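Local coordinates for protein histidine--tRNA ligase (Staphylococcus aureus, PDB 1QE0) that catalyses the ATP-dependent attachment of L-histidine to tRNA(His), releasing AMP and diphosphate, as a homodimeric class II aminoacyl-tRNA synthetase, at residues 28-33 against 127-132; 268-273 against 278-283; 396-401 against 415-420. One frame throughout, in Å; residues are numbered along the deposited sequence.

Interaction 1 of 3, residues 28-33 against 127-132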
ATOM      1  N   GLU A  28      -3.041   8.448  -4.301  1.00  8.48           N
ATOM      2  CA  GLU A  28      -3.363   9.838  -4.634  1.00  6.19           C
ATOM      3  C   GLU A  28      -4.357   9.915  -5.751  1.00  8.03           C
ATOM      4  O   GLU A  28      -5.317  10.660  -5.674  1.00 10.24           O
ATOM      5  CB  GLU A  28      -2.138  10.595  -5.069  1.00  4.97           C
ATOM      6  CG  GLU A  28      -1.085  10.692  -4.007  1.00 20.91           C
ATOM      7  CD  GLU A  28       0.070  11.561  -4.435  1.00 28.26           C
ATOM      8  OE1 GLU A  28      -0.077  12.291  -5.459  1.00 32.33           O
ATOM      9  OE2 GLU A  28       1.113  11.516  -3.739  1.00 29.18           O
ATOM     10  N   LEU A  29      -4.083   9.198  -6.831  1.00 10.66           N
ATOM     11  CA  LEU A  29      -4.989   9.165  -7.970  1.00 10.83           C
ATOM     12  C   LEU A  29      -6.393   8.747  -7.476  1.00 14.06           C
ATOM     13  O   LEU A  29      -7.388   9.358  -7.870  1.00 20.23           O
ATOM     14  CB  LEU A  29      -4.498   8.167  -9.036  1.00  8.84           C
ATOM     15  CG  LEU A  29      -3.659   8.527 -10.272  1.00  3.59           C
ATOM     16  CD1 LEU A  29      -3.214   9.935 -10.226  1.00  2.00           C
ATOM     17  CD2 LEU A  29      -2.481   7.601 -10.394  1.00  3.56           C
ATOM     18  N   MET A  30      -6.482   7.761  -6.577  1.00 11.15           N
ATOM     19  CA  MET A  30      -7.790   7.304  -6.082  1.00  8.54           C
ATOM     20  C   MET A  30      -8.516   8.417  -5.346  1.00  5.82           C
ATOM     21  O   MET A  30      -9.746   8.467  -5.283  1.00  9.43           O
ATOM     22  CB  MET A  30      -7.663   6.071  -5.180  1.00  2.66           C
ATOM     23  CG  MET A  30      -7.092   4.851  -5.876  1.00  8.52           C
ATOM     24  SD  MET A  30      -7.979   4.376  -7.365  1.00 12.98           S
ATOM     25  CE  MET A  30      -6.968   5.198  -8.542  1.00  7.74           C
ATOM     26  N   THR A  31      -7.734   9.312  -4.791  1.00  3.84           N
ATOM     27  CA  THR A  31      -8.243  10.449  -4.065  1.00  2.19           C
ATOM     28  C   THR A  31      -9.032  11.381  -5.004  1.00  4.84           C
ATOM     29  O   THR A  31     -10.138  11.819  -4.695  1.00  3.97           O
ATOM     30  CB  THR A  31      -7.047  11.104  -3.408  1.00  2.00           C
ATOM     31  OG1 THR A  31      -6.927  10.592  -2.093  1.00  2.00           O
ATOM     32  CG2 THR A  31      -7.110  12.577  -3.410  1.00  8.50           C
ATOM     33  N   PHE A  32      -8.500  11.581  -6.204  1.00  8.45           N
ATOM     34  CA  PHE A  32      -9.110  12.438  -7.211  1.00  6.52           C
ATOM     35  C   PHE A  32     -10.385  11.792  -7.734  1.00  7.07           C
ATOM     36  O   PHE A  32     -11.335  12.473  -8.087  1.00 11.68           O
ATOM     37  CB  PHE A  32      -8.138  12.656  -8.387  1.00  5.04           C
ATOM     38  CG  PHE A  32      -6.785  13.121  -7.991  1.00  2.00           C
ATOM     39  CD1 PHE A  32      -5.722  12.932  -8.827  1.00  5.83           C
ATOM     40  CD2 PHE A  32      -6.555  13.723  -6.760  1.00 14.72           C
ATOM     41  CE1 PHE A  32      -4.423  13.331  -8.435  1.00  6.98           C
ATOM     42  CE2 PHE A  32      -5.264  14.121  -6.366  1.00  9.63           C
ATOM     43  CZ  PHE A  32      -4.208  13.923  -7.209  1.00  2.00           C
ATOM     44  N   TYR A  33     -10.382  10.471  -7.824  1.00  8.78           N
ATOM     45  CA  TYR A  33     -11.532   9.730  -8.335  1.00  8.22           C
ATOM     46  C   TYR A  33     -12.505   9.407  -7.241  1.00  9.93           C
ATOM     47  O   TYR A  33     -13.614   8.945  -7.514  1.00 11.54           O
ATOM     48  CB  TYR A  33     -11.079   8.441  -8.991  1.00  2.00           C
ATOM     49  CG  TYR A  33     -10.333   8.688 -10.264  1.00  8.56           C
ATOM     50  CD1 TYR A  33     -10.997   8.603 -11.487  1.00 10.51           C
ATOM     51  CD2 TYR A  33      -8.978   9.085 -10.256  1.00  4.33           C
ATOM     52  CE1 TYR A  33     -10.354   8.923 -12.678  1.00 13.98           C
ATOM     53  CE2 TYR A  33      -8.314   9.410 -11.445  1.00  8.71           C
ATOM     54  CZ  TYR A  33      -9.021   9.339 -12.650  1.00 14.85           C
ATOM     55  OH  TYR A  33      -8.472   9.792 -13.815  1.00 12.85           O
ATOM     56  N   PHE A 127      -3.398  -4.818  -7.622  1.00 10.43           N
ATOM     57  CA  PHE A 127      -4.095  -3.598  -7.220  1.00  9.17           C
ATOM     58  C   PHE A 127      -5.387  -3.626  -8.026  1.00  7.57           C
ATOM     59  O   PHE A 127      -5.386  -4.149  -9.132  1.00 11.33           O
ATOM     60  CB  PHE A 127      -3.246  -2.381  -7.627  1.00  5.69           C
ATOM     61  CG  PHE A 127      -3.942  -1.052  -7.449  1.00  7.29           C
ATOM     62  CD1 PHE A 127      -3.725  -0.277  -6.302  1.00  8.03           C
ATOM     63  CD2 PHE A 127      -4.809  -0.567  -8.427  1.00  4.82           C
ATOM     64  CE1 PHE A 127      -4.369   0.952  -6.140  1.00  2.00           C
ATOM     65  CE2 PHE A 127      -5.455   0.663  -8.276  1.00  2.00           C
ATOM     66  CZ  PHE A 127      -5.231   1.417  -7.133  1.00  4.94           C
ATOM     67  N   GLY A 128      -6.482  -3.106  -7.487  1.00  5.91           N
ATOM     68  CA  GLY A 128      -7.742  -3.096  -8.227  1.00  4.00           C
ATOM     69  C   GLY A 128      -8.819  -2.153  -7.682  1.00  5.89           C
ATOM     70  O   GLY A 128      -8.698  -1.648  -6.548  1.00  7.36           O
ATOM     71  N   VAL A 129      -9.819  -1.831  -8.502  1.00  2.00           N
ATOM     72  CA  VAL A 129     -10.930  -0.994  -8.055  1.00  2.72           C
ATOM     73  C   VAL A 129     -12.229  -1.692  -8.384  1.00  2.64           C
ATOM     74  O   VAL A 129     -12.280  -2.520  -9.278  1.00  3.51           O
ATOM     75  CB  VAL A 129     -10.982   0.398  -8.693  1.00  2.07           C
ATOM     76  CG1 VAL A 129      -9.619   0.928  -8.858  1.00  2.00           C
ATOM     77  CG2 VAL A 129     -11.812   0.400  -9.984  1.00  2.00           C
ATOM     78  N   GLU A 130     -13.280  -1.343  -7.657  1.00  7.62           N
ATOM     79  CA  GLU A 130     -14.607  -1.913  -7.854  1.00  6.51           C
ATOM     80  C   GLU A 130     -15.601  -0.818  -7.579  1.00  5.88           C
ATOM     81  O   GLU A 130     -15.539  -0.185  -6.531  1.00  8.04           O
ATOM     82  CB  GLU A 130     -14.913  -2.998  -6.830  1.00  9.15           C
ATOM     83  CG  GLU A 130     -14.061  -4.216  -6.878  1.00 19.59           C
ATOM     84  CD  GLU A 130     -14.352  -5.042  -8.080  1.00 25.21           C
ATOM     85  OE1 GLU A 130     -13.429  -5.765  -8.530  1.00 25.56           O
ATOM     86  OE2 GLU A 130     -15.502  -4.963  -8.569  1.00 24.93           O
ATOM     87  N   ALA A 131     -16.466  -0.539  -8.540  1.00  5.39           N
ATOM     88  CA  ALA A 131     -17.508   0.440  -8.346  1.00  4.94           C
ATOM     89  C   ALA A 131     -18.772  -0.438  -8.378  1.00  6.53           C
ATOM     90  O   ALA A 131     -19.028  -1.110  -9.374  1.00 10.82           O
ATOM     91  CB  ALA A 131     -17.495   1.433  -9.484  1.00  2.12           C
ATOM     92  N   ILE A 132     -19.492  -0.547  -7.267  1.00  6.38           N
ATOM     93  CA  ILE A 132     -20.712  -1.366  -7.235  1.00  6.98           C
ATOM     94  C   ILE A 132     -21.981  -0.532  -6.912  1.00 11.79           C
ATOM     95  O   ILE A 132     -21.960   0.401  -6.107  1.00 16.68           O
ATOM     96  CB  ILE A 132     -20.581  -2.511  -6.217  1.00  2.00           C
ATOM     97  CG1 ILE A 132     -19.208  -3.152  -6.309  1.00  2.00           C
ATOM     98  CG2 ILE A 132     -21.601  -3.608  -6.475  1.00  2.00           C
ATOM     99  CD1 ILE A 132     -18.807  -3.905  -5.019  1.00  2.00           C
TER
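Met30 reaches from helix 13-33 toward the sheet and sets its sulfur against CZ of Phe127 and CG1 of Val129. In this small, buried contact it is the one residue of 28-33 that touches 127-132, through SD and, on Phe127, also CG. The sulfur comes to the rim of the phenyl ring and not over it: SD of Met30 lies 4.0 Å from CZ of Phe127, and the line from SD to the ring centroid makes 83° with the ring normal. This is an edge-on Met-aromatic contact, with the centroid 5.4 Å from SD of Met30. The two side chains approach from opposite directions. Phe127 CB points toward the helix, and with CG anti to the backbone N (chi1 172°) CZ leads the ring to the methionine, whose own chain bends at chi2 and chi3. Val129 adds a single branch, its CG1 at 4.1 Å from Met30 SD, and meets the methionine at a slant.

The helix 13-33 leads into strand 36-37, the helix-and-strand pattern of class II motif 1, and strand 123-132 is the second strand of the motif 2 hairpin. The two backbones stay well apart, with the CA atoms of Met30 and Val129 9.1 Å from each other, and no hydrogen bond links the segments; side chains alone join them. Met146 of helix 137-153 touches both Met30 and Val129, and Tyr105 of the neighbouring strand 102-111 packs against all three residues of the contact. Near the end of helix 13-33, O of Phe32 accepts a hydrogen bond from NE of Arg353 of the second subunit.

Interaction 2 of 3, residues 268-273 against 278-283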
ATOM      1  N   GLU A 268      -9.196  -4.124 -21.858  1.00 11.84           N
ATOM      2  CA  GLU A 268      -7.860  -4.585 -21.582  1.00  9.80           C
ATOM      3  C   GLU A 268      -6.980  -3.453 -22.027  1.00 13.74           C
ATOM      4  O   GLU A 268      -7.260  -2.854 -23.063  1.00 13.96           O
ATOM      5  CB  GLU A 268      -7.586  -5.805 -22.412  1.00  6.81           C
ATOM      6  CG  GLU A 268      -7.262  -6.958 -21.541  1.00 25.93           C
ATOM      7  CD  GLU A 268      -7.088  -8.245 -22.301  1.00 34.21           C
ATOM      8  OE1 GLU A 268      -7.571  -9.281 -21.786  1.00 41.40           O
ATOM      9  OE2 GLU A 268      -6.463  -8.230 -23.390  1.00 38.26           O
ATOM     10  N   LEU A 269      -6.017  -3.061 -21.191  1.00 15.09           N
ATOM     11  CA  LEU A 269      -5.098  -1.977 -21.529  1.00 13.79           C
ATOM     12  C   LEU A 269      -3.874  -2.728 -21.965  1.00 19.42           C
ATOM     13  O   LEU A 269      -3.477  -3.711 -21.316  1.00 20.28           O
ATOM     14  CB  LEU A 269      -4.729  -1.124 -20.315  1.00  6.51           C
ATOM     15  CG  LEU A 269      -4.448   0.365 -20.579  1.00  8.01           C
ATOM     16  CD1 LEU A 269      -3.799   1.020 -19.427  1.00  3.08           C
ATOM     17  CD2 LEU A 269      -3.581   0.552 -21.750  1.00 10.39           C
ATOM     18  N   MET A 270      -3.297  -2.337 -23.091  1.00 22.83           N
ATOM     19  CA  MET A 270      -2.114  -3.047 -23.515  1.00 24.06           C
ATOM     20  C   MET A 270      -0.942  -2.182 -23.909  1.00 23.35           C
ATOM     21  O   MET A 270      -1.072  -0.990 -24.197  1.00 17.60           O
ATOM     22  CB  MET A 270      -2.425  -4.143 -24.551  1.00 27.21           C
ATOM     23  CG  MET A 270      -3.876  -4.247 -24.984  1.00 25.56           C
ATOM     24  SD  MET A 270      -4.232  -5.863 -25.674  1.00 23.74           S
ATOM     25  CE  MET A 270      -3.977  -6.856 -24.250  1.00 25.67           C
ATOM     26  N   MET A 271       0.220  -2.794 -23.719  1.00 28.66           N
ATOM     27  CA  MET A 271       1.516  -2.209 -23.960  1.00 31.43           C
ATOM     28  C   MET A 271       2.137  -2.882 -25.142  1.00 32.21           C
ATOM     29  O   MET A 271       2.230  -4.122 -25.219  1.00 27.26           O
ATOM     30  CB  MET A 271       2.389  -2.441 -22.714  1.00 39.52           C
ATOM     31  CG  MET A 271       3.918  -2.444 -22.883  1.00 40.32           C
ATOM     32  SD  MET A 271       4.725  -0.864 -22.493  1.00 45.37           S
ATOM     33  CE  MET A 271       3.520  -0.079 -21.497  1.00 46.15           C
ATOM     34  N   ASP A 272       2.495  -2.047 -26.095  1.00 36.26           N
ATOM     35  CA  ASP A 272       3.164  -2.500 -27.286  1.00 42.13           C
ATOM     36  C   ASP A 272       4.636  -2.339 -26.920  1.00 43.51           C
ATOM     37  O   ASP A 272       5.118  -1.206 -26.742  1.00 44.31           O
ATOM     38  CB  ASP A 272       2.839  -1.579 -28.474  1.00 46.53           C
ATOM     39  CG  ASP A 272       1.404  -1.703 -28.954  1.00 47.50           C
ATOM     40  OD1 ASP A 272       0.783  -0.646 -29.236  1.00 50.06           O
ATOM     41  OD2 ASP A 272       0.921  -2.854 -29.077  1.00 47.71           O
ATOM     42  N   ASN A 273       5.326  -3.452 -26.702  1.00 43.14           N
ATOM     43  CA  ASN A 273       6.743  -3.377 -26.392  1.00 45.48           C
ATOM     44  C   ASN A 273       7.495  -4.601 -26.889  1.00 45.90           C
ATOM     45  O   ASN A 273       7.368  -5.683 -26.324  1.00 47.12           O
ATOM     46  CB  ASN A 273       6.986  -3.156 -24.902  1.00 46.65           C
ATOM     47  CG  ASN A 273       8.379  -2.625 -24.621  1.00 46.52           C
ATOM     48  OD1 ASN A 273       9.372  -3.350 -24.805  1.00 46.81           O
ATOM     49  ND2 ASN A 273       8.470  -1.352 -24.200  1.00 35.54           N
ATOM     50  N   GLY A 278       6.353 -12.018 -27.501  1.00 51.76           N
ATOM     51  CA  GLY A 278       5.328 -11.769 -28.494  1.00 48.03           C
ATOM     52  C   GLY A 278       5.123 -10.284 -28.691  1.00 43.64           C
ATOM     53  O   GLY A 278       4.168  -9.867 -29.317  1.00 45.05           O
ATOM     54  N   ALA A 279       6.017  -9.487 -28.131  1.00 42.58           N
ATOM     55  CA  ALA A 279       5.969  -8.032 -28.253  1.00 43.91           C
ATOM     56  C   ALA A 279       4.819  -7.299 -27.551  1.00 44.85           C
ATOM     57  O   ALA A 279       4.908  -6.083 -27.333  1.00 47.66           O
ATOM     58  CB  ALA A 279       6.024  -7.614 -29.725  1.00 36.54           C
ATOM     59  N   ILE A 280       3.739  -7.995 -27.211  1.00 40.83           N
ATOM     60  CA  ILE A 280       2.640  -7.298 -26.574  1.00 37.22           C
ATOM     61  C   ILE A 280       2.352  -7.889 -25.225  1.00 36.76           C
ATOM     62  O   ILE A 280       2.613  -9.085 -24.989  1.00 35.26           O
ATOM     63  CB  ILE A 280       1.371  -7.298 -27.465  1.00 36.52           C
ATOM     64  CG1 ILE A 280       0.385  -6.250 -26.982  1.00 36.21           C
ATOM     65  CG2 ILE A 280       0.700  -8.646 -27.477  1.00 36.75           C
ATOM     66  CD1 ILE A 280      -0.628  -5.880 -28.032  1.00 41.69           C
ATOM     67  N   THR A 281       1.877  -7.029 -24.324  1.00 34.79           N
ATOM     68  CA  THR A 281       1.517  -7.436 -22.968  1.00 31.49           C
ATOM     69  C   THR A 281       0.280  -6.695 -22.521  1.00 27.44           C
ATOM     70  O   THR A 281       0.035  -5.544 -22.901  1.00 25.48           O
ATOM     71  CB  THR A 281       2.667  -7.184 -21.911  1.00 29.37           C
ATOM     72  OG1 THR A 281       3.771  -8.037 -22.192  1.00 35.02           O
ATOM     73  CG2 THR A 281       2.208  -7.518 -20.493  1.00 26.66           C
ATOM     74  N   THR A 282      -0.512  -7.394 -21.731  1.00 21.55           N
ATOM     75  CA  THR A 282      -1.711  -6.833 -21.175  1.00 19.72           C
ATOM     76  C   THR A 282      -1.254  -6.291 -19.843  1.00 18.94           C
ATOM     77  O   THR A 282      -0.717  -7.023 -19.015  1.00 16.87           O
ATOM     78  CB  THR A 282      -2.709  -7.911 -20.900  1.00 18.44           C
ATOM     79  OG1 THR A 282      -2.767  -8.774 -22.035  1.00 26.00           O
ATOM     80  CG2 THR A 282      -4.057  -7.316 -20.638  1.00 16.63           C
ATOM     81  N   LEU A 283      -1.394  -4.991 -19.673  1.00 18.10           N
ATOM     82  CA  LEU A 283      -1.003  -4.354 -18.439  1.00 17.89           C
ATOM     83  C   LEU A 283      -2.121  -4.480 -17.364  1.00 18.82           C
ATOM     84  O   LEU A 283      -1.865  -4.835 -16.199  1.00 16.02           O
ATOM     85  CB  LEU A 283      -0.709  -2.886 -18.755  1.00 16.24           C
ATOM     86  CG  LEU A 283       0.732  -2.403 -18.736  1.00 13.09           C
ATOM     87  CD1 LEU A 283       1.654  -3.509 -19.109  1.00 15.57           C
ATOM     88  CD2 LEU A 283       0.879  -1.239 -19.667  1.00 14.45           C
TER
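Met271 and Leu283 meet on one face of a beta hairpin, where CE and CB of the methionine rest against CD2 of the leucine (Met271 CE to Leu283 CD2, 3.4 Å). A roughly trans chi1 (156°) is followed in Met271 by bends at chi2 and chi3 that curl CE back over its own CB toward Leu283. The other face carries Met270, Thr282, Asp272 and Ile280. Met270 lies alongside Thr282, its terminal CE beside the threonine OG1, and CG of Glu268 meets CG2 of the same threonine at an angle. Ile280 turns CG1 to the far side from its own N (chi1 -164°), which brings CD1 to 3.6 Å from Asp272 OD2; the carboxylate's OD1 is engaged by Lys160 in a salt bridge.

Antiparallel pairing sets this register. Met271 and Thr281 form a hydrogen-bonded pair, with Met271 N 2.9 Å from Thr281 O in a nearly straight bond (174°) and Thr281 N returning to Met271 O. Leu283 N also donates to Leu269 O, and Asn273 N to Ala279 O near the turn. Strand 159-165 pairs with the outer side of strand 265-272, while helix 137-153 packs on Leu269 and Leu283, and helix 310-319 on Met271, Asn273 and Thr281.

Interaction 3 of 3, residues 396-401 against 415-420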
ATOM      1  N   ILE A 396      31.986  24.588  11.323  1.00 33.41           N
ATOM      2  CA  ILE A 396      32.396  23.473  10.464  1.00 32.91           C
ATOM      3  C   ILE A 396      32.220  23.850   9.005  1.00 30.89           C
ATOM      4  O   ILE A 396      31.541  24.820   8.664  1.00 27.33           O
ATOM      5  CB  ILE A 396      31.599  22.136  10.700  1.00 30.65           C
ATOM      6  CG1 ILE A 396      30.157  22.396  11.118  1.00 32.54           C
ATOM      7  CG2 ILE A 396      32.311  21.238  11.652  1.00 34.68           C
ATOM      8  CD1 ILE A 396      29.292  22.920   9.990  1.00 33.04           C
ATOM      9  N   ASP A 397      32.900  23.099   8.157  1.00 32.59           N
ATOM     10  CA  ASP A 397      32.813  23.290   6.736  1.00 32.93           C
ATOM     11  C   ASP A 397      31.878  22.198   6.260  1.00 30.01           C
ATOM     12  O   ASP A 397      32.096  21.018   6.530  1.00 30.88           O
ATOM     13  CB  ASP A 397      34.198  23.135   6.084  1.00 38.25           C
ATOM     14  CG  ASP A 397      35.054  24.391   6.204  1.00 40.57           C
ATOM     15  OD1 ASP A 397      35.504  24.936   5.161  1.00 41.49           O
ATOM     16  OD2 ASP A 397      35.261  24.846   7.347  1.00 46.02           O
ATOM     17  N   VAL A 398      30.781  22.612   5.658  1.00 27.87           N
ATOM     18  CA  VAL A 398      29.795  21.703   5.107  1.00 31.39           C
ATOM     19  C   VAL A 398      30.121  21.497   3.616  1.00 32.21           C
ATOM     20  O   VAL A 398      29.846  22.369   2.784  1.00 35.09           O
ATOM     21  CB  VAL A 398      28.403  22.298   5.263  1.00 30.89           C
ATOM     22  CG1 VAL A 398      27.351  21.287   4.830  1.00 33.70           C
ATOM     23  CG2 VAL A 398      28.190  22.740   6.701  1.00 29.46           C
ATOM     24  N   LYS A 399      30.740  20.366   3.289  1.00 30.43           N
ATOM     25  CA  LYS A 399      31.133  20.086   1.917  1.00 30.50           C
ATOM     26  C   LYS A 399      30.044  19.450   1.081  1.00 30.02           C
ATOM     27  O   LYS A 399      29.554  18.372   1.429  1.00 30.59           O
ATOM     28  CB  LYS A 399      32.362  19.167   1.887  1.00 34.38           C
ATOM     29  CG  LYS A 399      32.790  18.744   0.474  1.00 42.51           C
ATOM     30  CD  LYS A 399      33.812  17.596   0.482  1.00 48.23           C
ATOM     31  CE  LYS A 399      34.168  17.063  -0.938  1.00 54.56           C
ATOM     32  NZ  LYS A 399      34.990  17.997  -1.808  1.00 58.28           N
ATOM     33  N   ASN A 400      29.680  20.116  -0.020  1.00 27.44           N
ATOM     34  CA  ASN A 400      28.693  19.615  -0.975  1.00 22.51           C
ATOM     35  C   ASN A 400      29.423  18.465  -1.633  1.00 22.69           C
ATOM     36  O   ASN A 400      30.425  18.686  -2.295  1.00 25.78           O
ATOM     37  CB  ASN A 400      28.402  20.673  -2.026  1.00 19.90           C
ATOM     38  CG  ASN A 400      27.543  20.159  -3.152  1.00 23.37           C
ATOM     39  OD1 ASN A 400      27.813  19.121  -3.748  1.00 23.66           O
ATOM     40  ND2 ASN A 400      26.504  20.899  -3.465  1.00 29.54           N
ATOM     41  N   MET A 401      28.929  17.250  -1.486  1.00 21.03           N
ATOM     42  CA  MET A 401      29.617  16.103  -2.047  1.00 23.57           C
ATOM     43  C   MET A 401      29.669  15.985  -3.555  1.00 27.58           C
ATOM     44  O   MET A 401      30.407  15.144  -4.072  1.00 31.07           O
ATOM     45  CB  MET A 401      29.061  14.814  -1.467  1.00 24.33           C
ATOM     46  CG  MET A 401      29.316  14.696   0.015  1.00 35.01           C
ATOM     47  SD  MET A 401      31.028  14.323   0.396  1.00 37.07           S
ATOM     48  CE  MET A 401      30.993  12.529   0.098  1.00 23.11           C
ATOM     49  N   VAL A 415      21.395  22.495  12.244  1.00 24.74           N
ATOM     50  CA  VAL A 415      20.010  22.076  12.040  1.00 28.66           C
ATOM     51  C   VAL A 415      19.266  23.106  11.201  1.00 28.82           C
ATOM     52  O   VAL A 415      18.623  22.778  10.224  1.00 26.44           O
ATOM     53  CB  VAL A 415      19.177  21.764  13.345  1.00 31.09           C
ATOM     54  CG1 VAL A 415      18.795  20.336  13.349  1.00 37.30           C
ATOM     55  CG2 VAL A 415      19.961  22.017  14.656  1.00 37.74           C
ATOM     56  N   GLU A 416      19.418  24.366  11.599  1.00 35.62           N
ATOM     57  CA  GLU A 416      18.813  25.535  10.950  1.00 37.62           C
ATOM     58  C   GLU A 416      19.116  25.604   9.474  1.00 34.10           C
ATOM     59  O   GLU A 416      18.274  25.988   8.654  1.00 34.41           O
ATOM     60  CB  GLU A 416      19.469  26.802  11.513  1.00 44.88           C
ATOM     61  CG  GLU A 416      18.761  27.498  12.623  1.00 60.94           C
ATOM     62  CD  GLU A 416      17.319  27.904  12.281  1.00 71.74           C
ATOM     63  OE1 GLU A 416      17.004  29.097  12.565  1.00 79.35           O
ATOM     64  OE2 GLU A 416      16.495  27.036  11.818  1.00 72.91           O
ATOM     65  N   TYR A 417      20.393  25.437   9.180  1.00 33.13           N
ATOM     66  CA  TYR A 417      20.957  25.524   7.851  1.00 31.85           C
ATOM     67  C   TYR A 417      20.513  24.419   6.939  1.00 30.99           C
ATOM     68  O   TYR A 417      20.540  24.585   5.722  1.00 31.96           O
ATOM     69  CB  TYR A 417      22.464  25.519   7.998  1.00 32.48           C
ATOM     70  CG  TYR A 417      23.269  25.629   6.721  1.00 35.56           C
ATOM     71  CD1 TYR A 417      23.995  24.546   6.268  1.00 37.97           C
ATOM     72  CD2 TYR A 417      23.334  26.837   6.020  1.00 34.78           C
ATOM     73  CE1 TYR A 417      24.780  24.636   5.122  1.00 44.46           C
ATOM     74  CE2 TYR A 417      24.122  26.973   4.858  1.00 38.06           C
ATOM     75  CZ  TYR A 417      24.849  25.858   4.415  1.00 45.81           C
ATOM     76  OH  TYR A 417      25.627  25.896   3.272  1.00 50.66           O
ATOM     77  N   PHE A 418      20.313  23.234   7.500  1.00 31.14           N
ATOM     78  CA  PHE A 418      19.868  22.127   6.705  1.00 29.69           C
ATOM     79  C   PHE A 418      18.373  22.163   6.616  1.00 29.20           C
ATOM     80  O   PHE A 418      17.825  21.888   5.574  1.00 31.60           O
ATOM     81  CB  PHE A 418      20.415  20.800   7.199  1.00 23.80           C
ATOM     82  CG  PHE A 418      21.722  20.423   6.560  1.00 24.36           C
ATOM     83  CD1 PHE A 418      21.753  19.585   5.453  1.00 22.26           C
ATOM     84  CD2 PHE A 418      22.923  20.934   7.037  1.00 23.49           C
ATOM     85  CE1 PHE A 418      22.958  19.260   4.835  1.00 20.66           C
ATOM     86  CE2 PHE A 418      24.142  20.602   6.407  1.00 21.65           C
ATOM     87  CZ  PHE A 418      24.149  19.773   5.314  1.00 19.66           C
ATOM     88  N   LYS A 419      17.738  22.615   7.685  1.00 30.27           N
ATOM     89  CA  LYS A 419      16.291  22.704   7.692  1.00 30.54           C
ATOM     90  C   LYS A 419      15.958  23.576   6.497  1.00 34.40           C
ATOM     91  O   LYS A 419      15.427  23.084   5.512  1.00 36.16           O
ATOM     92  CB  LYS A 419      15.835  23.361   8.959  1.00 28.44           C
ATOM     93  CG  LYS A 419      14.423  23.033   9.324  1.00 32.23           C
ATOM     94  CD  LYS A 419      14.161  23.540  10.708  1.00 36.52           C
ATOM     95  CE  LYS A 419      12.707  23.423  11.105  1.00 42.20           C
ATOM     96  NZ  LYS A 419      12.400  24.563  12.053  1.00 47.86           N
ATOM     97  N   LYS A 420      16.354  24.840   6.547  1.00 43.16           N
ATOM     98  CA  LYS A 420      16.124  25.788   5.450  1.00 47.92           C
ATOM     99  C   LYS A 420      16.977  25.407   4.217  1.00 52.06           C
ATOM    100  O   LYS A 420      16.428  25.275   3.087  1.00 55.11           O
ATOM    101  CB  LYS A 420      16.502  27.218   5.909  1.00 45.16           C
ATOM    102  CG  LYS A 420      15.609  27.766   7.007  1.00 43.42           C
ATOM    103  CD  LYS A 420      14.735  28.923   6.541  1.00 46.53           C
ATOM    104  CE  LYS A 420      14.545  28.996   5.031  1.00 45.76           C
ATOM    105  NZ  LYS A 420      13.743  27.858   4.475  1.00 45.99           N
ATOM    106  OXT LYS A 420      18.212  25.263   4.371  1.00 57.45           O
TER
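The ring of Phe418 is met at its edge by Val398: CG1 of the valine sits near the ring plane, 3.6 Å from Phe418 CZ and equally close to CE2. Phe382 takes part in a second, edge-to-face contact with this phenyl ring. The neighbouring Tyr417 ring receives the other valine methyl at an oblique angle, CG2 of Val398 lying 4.2 Å from Tyr417 CE1.

Val398 therefore divides its two branches between consecutive aromatic residues of the helix. Its chi1 of -174° sets CG1 trans to N and CG2 trans to the carbonyl carbon, and the fork opens toward the helix, one prong for each ring. Phe418 points its ring into the contact from the opposite direction. The union is apolar, with no hydrogen bond across the segments, and the backbones remain apart: the CA atoms of Val398 and Tyr417 are 10.0 Å from one another. The tyrosine's polar end is held elsewhere, its OH hydrogen-bonded to Glu407 OE1 on the adjacent strand.

Such packing of a helix on a mixed sheet is in keeping with the anticodon-binding domain of class II synthetases. Strand 396-400 runs antiparallel to both of its neighbours, 382-386 and 406-409. Helix 413-419, the last in the chain, lies against this sheet, with Ile384 and Phe382 beside Val398, Ile409 beside Tyr417, and His351 and Leu352 of helix 338-353 touching Val415.

In the fold
The three contacts follow one another along the chain without overlapping. Interactions 1 and 2 belong to the catalytic part and reach the same mixed sheet: strand 123-132 pairs with 302-309, which pairs in turn with 280-290 of the hairpin. Their centres are 22 Å apart and their nearest atoms about 8 Å, so they do not touch, yet helix 137-153 packs on residues of both. Interaction 3 stands alone in the anticodon-binding domain, on a separate five-stranded sheet, with its centre 41 Å from that of interaction 1 and 47 Å from that of interaction 2. The distribution is consistent with a division, as in other class II synthetases, between catalytic and anticodon-recognising domains.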